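Local coordinates for protein yesU (Bacillus subtilis, PDB 1OQ1) that is of unknown function but has a galectin-like fold and belongs to the concanavalin clan, consistent with a possible but unproven role in carbohydrate binding, at residues Gly31-Asp36 and Leu40-Val45. Numbering follows the deposited sequence.
Sequences GQISFD and LHLSHV
Gln32 O is gripped twice: Ser43 N donates to it over 3.0 Å in the carbonyl plane, and a water donates from 3.1 Å while also bonding Ser43 OG. Gln32 and Ser43 form one hydrogen-bonded pair of an antiparallel beta hairpin, strands 31-34 and 40-44, at the edge of a sheet in the galectin-like fold; strand 209-222 pairs with the far side of 40-44. The reciprocal bond, Gln32 N to Ser43 O, reaches its acceptor 50° above the carbonyl plane. Ser34 and His41 make the second such pair, on the same face, with His41 N only 2.7 Å from Ser34 O. A chi1 of 57° turns Ser43 OG toward Gln32, 3.2 Å from Gln32 CB and within bonding distance of the shared water. The other face, carrying Ile33 and Leu42, is apolar: Leu40 CD1 touches both Ile33 CG2 and, at the turn end, Phe35 CZ, whereas Leu42 CD2 lies 4.0 Å from Ile33 CG1, the two side chains running alongside; Ile33 meets Phe53 and Leu42 meets Phe51, both of strand 51-54. Near the turn, His41 NE2 gives Asp36 O a weak, bent bond (123° at the hydrogen), and Asp36 CB makes a CH-pi contact over one face of the His41 ring, 4.1 Å from its centroid.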
loop_
_atom_site.group_PDB
_atom_site.type_symbol
_atom_site.label_atom_id
_atom_site.label_comp_id
_atom_site.label_asym_id
_atom_site.label_seq_id
_atom_site.Cartn_x
_atom_site.Cartn_y
_atom_site.Cartn_z
ATOM N N GLY A 31 8.093 -7.144 11.367
ATOM C CA GLY A 31 7.112 -7.974 10.698
ATOM C C GLY A 31 7.533 -9.430 10.737
ATOM O O GLY A 31 8.722 -9.744 10.797
ATOM N N GLN A 32 6.553 -10.323 10.707
ATOM C CA GLN A 32 6.822 -11.753 10.726
ATOM C C GLN A 32 6.261 -12.332 9.429
ATOM O O GLN A 32 5.105 -12.089 9.090
ATOM C CB GLN A 32 6.141 -12.381 11.943
ATOM C CG GLN A 32 6.608 -13.778 12.282
ATOM C CD GLN A 32 6.119 -14.224 13.645
ATOM O OE1 GLN A 32 6.410 -15.333 14.090
ATOM N NE2 GLN A 32 5.370 -13.355 14.319
ATOM N N ILE A 33 7.088 -13.087 8.712
ATOM C CA ILE A 33 6.700 -13.685 7.438
ATOM C C ILE A 33 6.454 -15.191 7.526
ATOM O O ILE A 33 7.236 -15.925 8.134
ATOM C CB ILE A 33 7.792 -13.421 6.376
ATOM C CG1 ILE A 33 7.918 -11.916 6.130
ATOM C CG2 ILE A 33 7.471 -14.161 5.090
ATOM C CD1 ILE A 33 9.124 -11.527 5.310
ATOM N N SER A 34 5.366 -15.638 6.903
ATOM C CA SER A 34 4.988 -17.048 6.881
ATOM C C SER A 34 4.314 -17.366 5.546
ATOM O O SER A 34 3.715 -16.487 4.926
ATOM C CB SER A 34 4.020 -17.348 8.026
ATOM O OG SER A 34 3.323 -18.557 7.796
ATOM N N PHE A 35 4.407 -18.614 5.099
ATOM C CA PHE A 35 3.780 -18.985 3.836
ATOM C C PHE A 35 2.836 -20.177 3.925
ATOM O O PHE A 35 2.748 -20.989 3.001
ATOM C CB PHE A 35 4.844 -19.224 2.762
ATOM C CG PHE A 35 5.459 -17.957 2.235
ATOM C CD1 PHE A 35 6.574 -17.395 2.849
ATOM C CD2 PHE A 35 4.893 -17.297 1.150
ATOM C CE1 PHE A 35 7.112 -16.191 2.389
ATOM C CE2 PHE A 35 5.421 -16.096 0.683
ATOM C CZ PHE A 35 6.535 -15.541 1.307
ATOM N N ASP A 36 2.124 -20.269 5.042
ATOM C CA ASP A 36 1.154 -21.335 5.259
ATOM C C ASP A 36 0.146 -21.280 4.109
ATOM O O ASP A 36 -0.228 -20.197 3.662
ATOM C CB ASP A 36 0.440 -21.115 6.596
ATOM C CG ASP A 36 -0.422 -22.295 7.005
ATOM O OD1 ASP A 36 -1.303 -22.698 6.216
ATOM O OD2 ASP A 36 -0.222 -22.815 8.124
ATOM N N LEU A 40 1.329 -15.507 1.286
ATOM C CA LEU A 40 2.051 -14.650 2.222
ATOM C C LEU A 40 1.226 -14.249 3.440
ATOM O O LEU A 40 0.209 -13.561 3.320
ATOM C CB LEU A 40 2.541 -13.380 1.517
ATOM C CG LEU A 40 3.198 -12.326 2.421
ATOM C CD1 LEU A 40 4.480 -12.886 3.011
ATOM C CD2 LEU A 40 3.499 -11.071 1.625
ATOM N N HIS A 41 1.671 -14.692 4.612
ATOM C CA HIS A 41 1.013 -14.346 5.866
ATOM C C HIS A 41 1.911 -13.318 6.544
ATOM O O HIS A 41 3.095 -13.577 6.759
ATOM C CB HIS A 41 0.889 -15.564 6.784
ATOM C CG HIS A 41 -0.140 -16.557 6.346
ATOM N ND1 HIS A 41 -1.303 -16.782 7.051
ATOM C CD2 HIS A 41 -0.177 -17.392 5.282
ATOM C CE1 HIS A 41 -2.011 -17.715 6.440
ATOM N NE2 HIS A 41 -1.350 -18.101 5.364
ATOM N N LEU A 42 1.365 -12.147 6.852
ATOM C CA LEU A 42 2.146 -11.118 7.532
ATOM C C LEU A 42 1.572 -10.880 8.924
ATOM O O LEU A 42 0.376 -10.617 9.078
ATOM C CB LEU A 42 2.141 -9.804 6.736
ATOM C CG LEU A 42 2.939 -9.782 5.427
ATOM C CD1 LEU A 42 2.853 -8.393 4.800
ATOM C CD2 LEU A 42 4.394 -10.151 5.698
ATOM N N SER A 43 2.426 -11.002 9.937
ATOM C CA SER A 43 2.026 -10.782 11.330
ATOM C C SER A 43 3.107 -9.957 12.020
ATOM O O SER A 43 3.991 -9.422 11.354
ATOM C CB SER A 43 1.818 -12.118 12.059
ATOM O OG SER A 43 2.980 -12.921 12.003
ATOM N N HIS A 44 3.056 -9.868 13.347
ATOM C CA HIS A 44 4.025 -9.052 14.076
ATOM C C HIS A 44 4.688 -9.783 15.242
ATOM O O HIS A 44 4.071 -10.635 15.881
ATOM C CB HIS A 44 3.318 -7.792 14.576
ATOM C CG HIS A 44 2.641 -7.014 13.488
ATOM N ND1 HIS A 44 3.209 -5.901 12.905
ATOM C CD2 HIS A 44 1.461 -7.209 12.854
ATOM C CE1 HIS A 44 2.405 -5.443 11.959
ATOM N NE2 HIS A 44 1.338 -6.219 11.907
ATOM N N VAL A 45 5.945 -9.446 15.518
ATOM C CA VAL A 45 6.664 -10.095 16.609
ATOM C C VAL A 45 6.220 -9.565 17.974
ATOM O O VAL A 45 6.372 -10.250 18.985
ATOM C CB VAL A 45 8.201 -9.932 16.454
ATOM C CG1 VAL A 45 8.658 -10.583 15.149
ATOM C CG2 VAL A 45 8.591 -8.462 16.487
HETATM O O HOH W 1 3.148 -14.473 9.680
#